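Local structure of pectate lyase/Amb allergen (Acidovorax citrulli, 4HWV) at residues R43-A48 and I54-G59; D101-G106 and A152-R157; S427-N432 and A436-A441. The protein probably cleaves pectate, the polygalacturonate of plant cell walls, by calcium-dependent beta-elimination. One frame throughout, in Å; residues are numbered along the deposited sequence. Where two conformers were deposited one is given.

Contact 1 of 3, residues R43-A48 and I54-G59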
loop_
_atom_site.group_PDB
_atom_site.type_symbol
_atom_site.label_atom_id
_atom_site.label_comp_id
_atom_site.label_asym_id
_atom_site.label_seq_id
_atom_site.Cartn_x
_atom_site.Cartn_y
_atom_site.Cartn_z
ATOM N N ARG A 43 17.194 -19.808 25.321
ATOM C CA ARG A 43 17.017 -19.647 23.890
ATOM C C ARG A 43 15.548 -19.422 23.541
ATOM O O ARG A 43 15.088 -19.782 22.461
ATOM C CB ARG A 43 17.599 -20.836 23.149
ATOM C CG ARG A 43 19.127 -20.832 23.216
ATOM C CD ARG A 43 19.748 -21.928 22.384
ATOM N NE ARG A 43 21.130 -21.583 22.070
ATOM C CZ ARG A 43 22.146 -21.665 22.923
ATOM N NH1 ARG A 43 21.955 -22.104 24.157
ATOM N NH2 ARG A 43 23.358 -21.295 22.530
ATOM N N THR A 44 14.831 -18.775 24.453
ATOM C CA THR A 44 13.458 -18.327 24.223
ATOM C C THR A 44 13.459 -16.813 24.340
ATOM O O THR A 44 13.850 -16.251 25.361
ATOM C CB THR A 44 12.500 -18.983 25.226
ATOM O OG1 THR A 44 12.580 -20.403 25.070
ATOM C CG2 THR A 44 11.065 -18.529 25.010
ATOM N N TYR A 45 13.067 -16.148 23.260
ATOM C CA TYR A 45 13.231 -14.701 23.160
ATOM C C TYR A 45 11.967 -14.023 22.648
ATOM O O TYR A 45 11.194 -14.614 21.876
ATOM C CB TYR A 45 14.315 -14.369 22.138
ATOM C CG TYR A 45 15.629 -15.122 22.231
ATOM C CD1 TYR A 45 16.715 -14.582 22.900
ATOM C CD2 TYR A 45 15.805 -16.348 21.582
ATOM C CE1 TYR A 45 17.941 -15.245 22.937
ATOM C CE2 TYR A 45 17.021 -17.014 21.600
ATOM C CZ TYR A 45 18.077 -16.450 22.284
ATOM O OH TYR A 45 19.285 -17.090 22.281
ATOM N N THR A 46 11.770 -12.772 23.049
ATOM C CA THR A 46 10.750 -11.914 22.441
ATOM C C THR A 46 11.499 -10.744 21.802
ATOM O O THR A 46 12.267 -10.057 22.477
ATOM C CB THR A 46 9.743 -11.403 23.472
ATOM O OG1 THR A 46 9.135 -12.516 24.112
ATOM C CG2 THR A 46 8.665 -10.550 22.805
ATOM N N VAL A 47 11.296 -10.546 20.495
ATOM C CA VAL A 47 12.055 -9.549 19.750
ATOM C C VAL A 47 11.138 -8.554 19.034
ATOM O O VAL A 47 10.042 -8.904 18.587
ATOM C CB VAL A 47 12.999 -10.247 18.722
ATOM C CG1 VAL A 47 13.935 -11.208 19.453
ATOM C CG2 VAL A 47 12.234 -10.990 17.644
ATOM N N ALA A 48 11.611 -7.317 18.923
ATOM C CA ALA A 48 10.781 -6.211 18.442
ATOM C C ALA A 48 11.497 -5.338 17.405
ATOM O O ALA A 48 10.945 -4.333 16.943
ATOM C CB ALA A 48 10.291 -5.348 19.619
ATOM N N ILE A 54 18.198 -10.587 15.090
ATOM C CA ILE A 54 19.507 -11.147 14.755
ATOM C C ILE A 54 20.202 -11.744 15.985
ATOM O O ILE A 54 20.733 -12.851 15.918
ATOM C CB ILE A 54 20.389 -10.100 14.049
ATOM C CG1 ILE A 54 19.823 -9.813 12.661
ATOM C CG2 ILE A 54 21.856 -10.571 13.969
ATOM C CD1 ILE A 54 20.352 -8.524 12.041
ATOM N N GLN A 55 20.197 -11.041 17.121
ATOM C CA GLN A 55 20.851 -11.613 18.293
ATOM C C GLN A 55 20.191 -12.931 18.718
ATOM O O GLN A 55 20.868 -13.868 19.148
ATOM C CB GLN A 55 20.884 -10.638 19.476
ATOM C CG GLN A 55 21.776 -9.414 19.272
ATOM C CD GLN A 55 23.242 -9.729 18.980
ATOM O OE1 GLN A 55 23.706 -10.872 19.084
ATOM N NE2 GLN A 55 23.980 -8.694 18.593
ATOM N N ALA A 56 18.873 -13.025 18.604
ATOM C CA ALA A 56 18.197 -14.274 18.950
ATOM C C ALA A 56 18.640 -15.401 18.012
ATOM O O ALA A 56 18.959 -16.521 18.440
ATOM C CB ALA A 56 16.687 -14.088 18.927
ATOM N N LEU A 57 18.694 -15.098 16.720
ATOM C CA LEU A 57 19.107 -16.101 15.737
ATOM C C LEU A 57 20.563 -16.524 15.918
ATOM O O LEU A 57 20.936 -17.654 15.579
ATOM C CB LEU A 57 18.895 -15.557 14.318
ATOM C CG LEU A 57 17.434 -15.339 13.908
ATOM C CD1 LEU A 57 17.358 -14.502 12.654
ATOM C CD2 LEU A 57 16.691 -16.654 13.697
ATOM N N TYR A 58 21.376 -15.607 16.443
ATOM C CA TYR A 58 22.814 -15.823 16.583
ATOM C C TYR A 58 23.216 -16.143 18.031
ATOM O O TYR A 58 24.400 -16.190 18.359
ATOM C CB TYR A 58 23.588 -14.590 16.080
ATOM C CG TYR A 58 23.699 -14.495 14.566
ATOM C CD1 TYR A 58 22.569 -14.311 13.768
ATOM C CD2 TYR A 58 24.938 -14.582 13.935
ATOM C CE1 TYR A 58 22.666 -14.232 12.389
ATOM C CE2 TYR A 58 25.048 -14.484 12.549
ATOM C CZ TYR A 58 23.901 -14.315 11.784
ATOM O OH TYR A 58 23.962 -14.222 10.414
ATOM N N GLY A 59 22.241 -16.379 18.905
ATOM C CA GLY A 59 22.553 -16.697 20.292
ATOM C C GLY A 59 23.448 -15.661 20.942
ATOM O O GLY A 59 24.380 -15.991 21.688
HETATM O O HOH W 1 19.480 -18.655 20.165
#

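Contact 2 of 3, residues D101-G106 and A152-R157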
loop_
_atom_site.group_PDB
_atom_site.type_symbol
_atom_site.label_atom_id
_atom_site.label_comp_id
_atom_site.label_asym_id
_atom_site.label_seq_id
_atom_site.Cartn_x
_atom_site.Cartn_y
_atom_site.Cartn_z
ATOM N N ASP A 101 19.307 6.618 -1.301
ATOM C CA ASP A 101 20.461 7.514 -1.198
ATOM C C ASP A 101 21.473 7.100 -0.154
ATOM O O ASP A 101 22.667 7.287 -0.345
ATOM C CB ASP A 101 20.031 8.965 -1.023
ATOM C CG ASP A 101 19.662 9.583 -2.336
ATOM O OD1 ASP A 101 20.601 10.018 -3.024
ATOM O OD2 ASP A 101 18.463 9.582 -2.698
ATOM N N ARG A 102 21.004 6.556 0.965
ATOM C CA ARG A 102 21.911 6.017 1.970
ATOM C C ARG A 102 22.727 4.845 1.398
ATOM O O ARG A 102 23.929 4.741 1.618
ATOM C CB ARG A 102 21.106 5.548 3.198
ATOM C CG ARG A 102 20.651 6.669 4.163
ATOM C CD ARG A 102 21.505 6.625 5.445
ATOM N NE ARG A 102 22.849 7.061 5.087
ATOM C CZ ARG A 102 23.239 8.327 5.010
ATOM N NH1 ARG A 102 22.403 9.315 5.315
ATOM N NH2 ARG A 102 24.475 8.592 4.629
ATOM N N TYR A 103 22.049 3.945 0.687
ATOM C CA TYR A 103 22.751 2.800 0.118
ATOM C C TYR A 103 23.812 3.237 -0.889
ATOM O O TYR A 103 24.903 2.661 -0.934
ATOM C CB TYR A 103 21.780 1.813 -0.529
ATOM C CG TYR A 103 21.068 0.918 0.462
ATOM C CD1 TYR A 103 21.791 0.036 1.254
ATOM C CD2 TYR A 103 19.688 0.914 0.570
ATOM C CE1 TYR A 103 21.167 -0.791 2.151
ATOM C CE2 TYR A 103 19.042 0.068 1.470
ATOM C CZ TYR A 103 19.791 -0.780 2.248
ATOM O OH TYR A 103 19.175 -1.629 3.127
ATOM N N VAL A 104 23.503 4.259 -1.683
ATOM C CA VAL A 104 24.485 4.792 -2.630
ATOM C C VAL A 104 25.660 5.450 -1.880
ATOM O O VAL A 104 26.829 5.167 -2.167
ATOM C CB VAL A 104 23.833 5.771 -3.618
ATOM C CG1 VAL A 104 24.903 6.513 -4.437
ATOM C CG2 VAL A 104 22.851 5.003 -4.512
ATOM N N ALA A 105 25.341 6.300 -0.905
ATOM C CA ALA A 105 26.359 7.053 -0.174
ATOM C C ALA A 105 27.249 6.165 0.684
ATOM O O ALA A 105 28.409 6.491 0.904
ATOM C CB ALA A 105 25.703 8.128 0.699
ATOM N N GLY A 106 26.715 5.043 1.162
ATOM C CA GLY A 106 27.417 4.218 2.139
ATOM C C GLY A 106 28.025 2.959 1.527
ATOM O O GLY A 106 28.466 2.060 2.250
ATOM N N ALA A 152 23.257 -2.368 -4.296
ATOM C CA ALA A 152 22.417 -3.557 -4.115
ATOM C C ALA A 152 23.068 -4.553 -3.176
ATOM O O ALA A 152 22.379 -5.241 -2.428
ATOM C CB ALA A 152 22.136 -4.222 -5.466
ATOM N N GLU A 153 24.393 -4.670 -3.254
ATOM C CA GLU A 153 25.117 -5.595 -2.395
ATOM C C GLU A 153 24.999 -5.210 -0.925
ATOM O O GLU A 153 24.839 -6.077 -0.064
ATOM C CB GLU A 153 26.584 -5.680 -2.797
ATOM C CG GLU A 153 27.353 -6.694 -1.966
ATOM C CD GLU A 153 26.899 -8.104 -2.233
ATOM O OE1 GLU A 153 26.525 -8.420 -3.385
ATOM O OE2 GLU A 153 26.913 -8.898 -1.288
ATOM N N LEU A 154 25.085 -3.913 -0.631
ATOM C CA LEU A 154 24.871 -3.446 0.739
ATOM C C LEU A 154 23.424 -3.714 1.164
ATOM O O LEU A 154 23.199 -4.226 2.252
ATOM C CB LEU A 154 25.247 -1.963 0.887
ATOM C CG LEU A 154 25.046 -1.369 2.292
ATOM C CD1 LEU A 154 25.801 -2.179 3.353
ATOM C CD2 LEU A 154 25.468 0.089 2.338
ATOM N N GLN A 155 22.440 -3.413 0.314
ATOM C CA GLN A 155 21.064 -3.730 0.696
ATOM C C GLN A 155 20.875 -5.225 0.958
ATOM O O GLN A 155 20.216 -5.599 1.925
ATOM C CB GLN A 155 20.037 -3.196 -0.335
ATOM C CG GLN A 155 18.601 -3.488 0.101
ATOM C CD GLN A 155 17.557 -2.702 -0.658
ATOM O OE1 GLN A 155 17.593 -2.648 -1.887
ATOM N NE2 GLN A 155 16.645 -2.059 0.067
ATOM N N ARG A 156 21.464 -6.065 0.108
ATOM C CA ARG A 156 21.385 -7.511 0.311
ATOM C C ARG A 156 21.870 -7.908 1.703
ATOM O O ARG A 156 21.227 -8.695 2.403
ATOM C CB ARG A 156 22.203 -8.229 -0.754
ATOM C CG ARG A 156 22.086 -9.734 -0.654
ATOM C CD ARG A 156 22.996 -10.432 -1.655
ATOM N NE ARG A 156 22.624 -10.243 -3.065
ATOM C CZ ARG A 156 21.722 -10.973 -3.722
ATOM N NH1 ARG A 156 21.037 -11.924 -3.103
ATOM N NH2 ARG A 156 21.502 -10.754 -5.014
ATOM N N ARG A 157 22.996 -7.329 2.118
ATOM C CA ARG A 157 23.593 -7.662 3.404
ATOM C C ARG A 157 22.803 -7.105 4.598
ATOM O O ARG A 157 22.970 -7.571 5.733
ATOM C CB ARG A 157 25.040 -7.197 3.416
ATOM C CG ARG A 157 25.886 -7.998 2.391
ATOM C CD ARG A 157 27.289 -7.457 2.145
ATOM N NE ARG A 157 28.105 -7.620 3.335
ATOM C CZ ARG A 157 28.557 -6.603 4.055
ATOM N NH1 ARG A 157 28.286 -5.370 3.666
ATOM N NH2 ARG A 157 29.289 -6.820 5.148
#

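Contact 3 of 3, residues S427-N432 and A436-A441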
loop_
_atom_site.group_PDB
_atom_site.type_symbol
_atom_site.label_atom_id
_atom_site.label_comp_id
_atom_site.label_asym_id
_atom_site.label_seq_id
_atom_site.Cartn_x
_atom_site.Cartn_y
_atom_site.Cartn_z
ATOM N N SER A 427 -7.391 -33.916 -9.292
ATOM C CA SER A 427 -8.721 -34.418 -9.008
ATOM C C SER A 427 -9.455 -33.356 -8.202
ATOM O O SER A 427 -8.841 -32.633 -7.409
ATOM C CB SER A 427 -8.623 -35.711 -8.205
ATOM O OG SER A 427 -9.900 -36.258 -7.972
ATOM N N GLY A 428 -10.764 -33.271 -8.377
ATOM C CA GLY A 428 -11.571 -32.383 -7.576
ATOM C C GLY A 428 -11.350 -30.889 -7.758
ATOM O O GLY A 428 -11.809 -30.117 -6.934
ATOM N N THR A 429 -10.708 -30.466 -8.842
ATOM C CA THR A 429 -10.525 -29.040 -9.079
ATOM C C THR A 429 -11.872 -28.404 -9.407
ATOM O O THR A 429 -12.621 -28.926 -10.250
ATOM C CB THR A 429 -9.595 -28.780 -10.266
ATOM O OG1 THR A 429 -8.344 -29.433 -10.022
ATOM C CG2 THR A 429 -9.367 -27.274 -10.427
ATOM N N VAL A 430 -12.168 -27.269 -8.773
ATOM C CA VAL A 430 -13.375 -26.515 -9.091
ATOM C C VAL A 430 -12.990 -25.132 -9.575
ATOM O O VAL A 430 -12.186 -24.461 -8.942
ATOM C CB VAL A 430 -14.308 -26.426 -7.868
ATOM C CG1 VAL A 430 -15.531 -25.534 -8.154
ATOM C CG2 VAL A 430 -14.748 -27.824 -7.481
ATOM N N LEU A 431 -13.510 -24.743 -10.730
ATOM C CA LEU A 431 -13.274 -23.424 -11.292
ATOM C C LEU A 431 -14.618 -22.747 -11.470
ATOM O O LEU A 431 -15.480 -23.234 -12.216
ATOM C CB LEU A 431 -12.550 -23.539 -12.632
ATOM C CG LEU A 431 -12.420 -22.271 -13.470
ATOM C CD1 LEU A 431 -11.627 -21.185 -12.714
ATOM C CD2 LEU A 431 -11.773 -22.596 -14.811
ATOM N N ASN A 432 -14.814 -21.641 -10.760
ATOM C CA ASN A 432 -16.045 -20.862 -10.867
ATOM C C ASN A 432 -17.286 -21.726 -10.710
ATOM O O ASN A 432 -18.247 -21.629 -11.471
ATOM C CB ASN A 432 -16.060 -20.051 -12.169
ATOM C CG ASN A 432 -14.967 -18.997 -12.175
ATOM O OD1 ASN A 432 -14.525 -18.575 -11.108
ATOM N ND2 ASN A 432 -14.513 -18.588 -13.350
ATOM N N ALA A 436 -13.175 -28.657 -13.153
ATOM C CA ALA A 436 -12.211 -28.291 -14.190
ATOM C C ALA A 436 -11.152 -29.375 -14.288
ATOM O O ALA A 436 -10.527 -29.730 -13.301
ATOM C CB ALA A 436 -11.565 -26.960 -13.849
ATOM N N ASP A 437 -10.954 -29.904 -15.483
ATOM C CA ASP A 437 -9.951 -30.935 -15.711
ATOM C C ASP A 437 -8.612 -30.282 -16.046
ATOM O O ASP A 437 -8.324 -29.997 -17.206
ATOM C CB ASP A 437 -10.392 -31.863 -16.858
ATOM C CG ASP A 437 -9.465 -33.055 -17.056
ATOM O OD1 ASP A 437 -8.347 -33.056 -16.497
ATOM O OD2 ASP A 437 -9.879 -34.000 -17.770
ATOM N N LEU A 438 -7.781 -30.050 -15.044
ATOM C CA LEU A 438 -6.514 -29.368 -15.299
ATOM C C LEU A 438 -5.552 -30.258 -16.063
ATOM O O LEU A 438 -4.741 -29.770 -16.837
ATOM C CB LEU A 438 -5.846 -28.905 -13.994
ATOM C CG LEU A 438 -6.668 -27.939 -13.130
ATOM C CD1 LEU A 438 -5.882 -27.538 -11.884
ATOM C CD2 LEU A 438 -7.124 -26.691 -13.907
ATOM N N THR A 439 -5.636 -31.571 -15.841
ATOM C CA THR A 439 -4.730 -32.493 -16.521
ATOM C C THR A 439 -4.895 -32.420 -18.045
ATOM O O THR A 439 -3.914 -32.421 -18.780
ATOM C CB THR A 439 -4.915 -33.929 -16.013
ATOM O OG1 THR A 439 -4.638 -33.975 -14.609
ATOM C CG2 THR A 439 -3.977 -34.877 -16.736
ATOM N N ALA A 440 -6.136 -32.328 -18.512
ATOM C CA ALA A 440 -6.394 -32.185 -19.940
ATOM C C ALA A 440 -5.755 -30.907 -20.485
ATOM O O ALA A 440 -5.181 -30.902 -21.583
ATOM C CB ALA A 440 -7.896 -32.221 -20.221
ATOM N N ALA A 441 -5.841 -29.826 -19.718
ATOM C CA ALA A 441 -5.205 -28.577 -20.129
ATOM C C ALA A 441 -3.691 -28.719 -20.178
ATOM O O ALA A 441 -3.039 -28.232 -21.099
ATOM C CB ALA A 441 -5.610 -27.433 -19.220
HETATM O O HOH W 2 -10.074 -32.126 -11.239
#

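Contact 1 of 3, residues R43-A48 and I54-G59
The ring of Tyr45 lies with one face over the methyl group of Ala56. Ala56 CB stands 3.7 Å from the centroid of the Tyr45 ring and 19° off its normal, a CH-pi contact. The methyl is displaced toward the CG–CD2 side of the ring, and its shortest approach is 3.6 Å to Tyr45 CD2. This placement follows from a first torsion of -48°, which sets Tyr45 CG beside the backbone N and opposite the carbonyl carbon, carrying the ring across the helix surface. Two residues along the strand, Val47 reaches the same methyl with one branch, CG1 lying 4.0 Å from Ala56 CB. The methyl of Ala56 is thus touched by two side chains from the same face of the strand. The pair belongs to the N-terminal end of the right-handed parallel beta-helix: strand 44-47 pairs in parallel with strand 79-83, and helix 50-57 caps the coil, Ala56 and Leu57 both resting on Ile81. At the far end of the ring, polarity takes over. Tyr45 OH donates to a water 2.6 Å away, which in turn donates to Ala56 O at 2.8 Å, near the helix C terminus. The helix stops there in a Schellman motif, with Gly59 at positive phi as the C-prime residue, and Gly59 CA approaches Tyr45 OH to 3.8 Å.

Contact 2 of 3, residues D101-G106 and A152-R157
Tyr103 of helix 100-105 is laid against Leu154 and Gln155 of helix 143-159, a helix-to-helix packing in the excursion that precedes strand 160-163 of the parallel beta-helix. The Cys108–Cys150 disulfide joins the chain just beyond the first segment to that just before the second. The main apolar interaction is CH-pi: Gln155 CB sits over one face of the Tyr103 ring, 3.7 Å from its centroid and 18° off the normal. Close by, Tyr103 CE1 comes within 3.3 Å of Gln155 CA, so the ring also presses on the helix backbone. Leu154 meets the edge instead, its CG lying in the ring plane 3.7 Å from Tyr103 CD1. With CG anti to the backbone N (chi1 -178°) and the chain extended beyond it, Gln155 runs across the ring at about a right angle. Polar interactions fix the side-chain ends: Tyr103 OH and Gln155 NE2 both hydrogen-bond to Asn90 OD1, while Gln155 OE1 accepts from Asp208 N, which together would hold the amide's rotation. Elsewhere on the first helix, Ala105 packs on His259 of the second subunit. Past the end of that helix, Gly106 O lies 3.6 Å from Leu154 CD2.

Contact 3 of 3, residues S427-N432 and A436-A441
Thr429 and Ala436 face each other at the base of a short beta-hairpin, formed by strands 430-431 and 434-435, from which the chain passes directly into helix 438-445. The hairpin belongs to the C-terminal part of the parallel beta-helix, where strand 430-431 runs parallel to strand 376-387. The tight side of the contact is apolar for the most part. Ala436 CB lies 3.8 Å from Leu431 CB, while Thr429 CB comes within 3.3 Å of Ala436 O. Leu438 crosses Thr429 at about a right angle and touches both of its branches with one methyl, CD1 being 3.6 Å from Thr429 OG1 and 3.8 Å from Thr429 CG2. A chi1 of -57° puts that hydroxyl beside the backbone N, where OG1 bonds to Asp426 OD2. The same carboxylate oxygen accepts from Leu438 N, and Asp426 OD1 bonds to Thr439 OG1, tying strand 423-427 to the first turn of the helix. The backbones are linked directly as well: Ala436 N donates to Thr429 O at 3.0 Å, from above the carbonyl plane, 42° out of it.

The looser side is the one where a water takes the place of a second backbone bond. It accepts from Thr429 N at 3.0 Å and donates to Ala436 O. Farther out, the CB of the exposed Asp437 is directed away from residues 427-432, and the residue serves as the N-cap. Its OD1 accepts from Ala440 N at 3.1 Å, the donor arriving 67° out of the carboxylate plane.

Overall arrangement
From the N terminus the three contacts follow one another in series; none encloses or crosses another. Contact 1 closes a loop of five residues and seats the capping helix against the first strand of the parallel beta-helix. Contact 2 then closes a much longer, largely helical excursion of 45 residues, bringing the chain back to the helix that leads into strand 160-163. After the remaining coils, contact 3 spans three residues, joining a late hairpin to the helix that follows it. Contacts 1 and 2 approach to about 7 Å between nearest atoms without touching, whereas contact 3 lies across the chain's centre from both, its centre about 45 Å from that of contact 1.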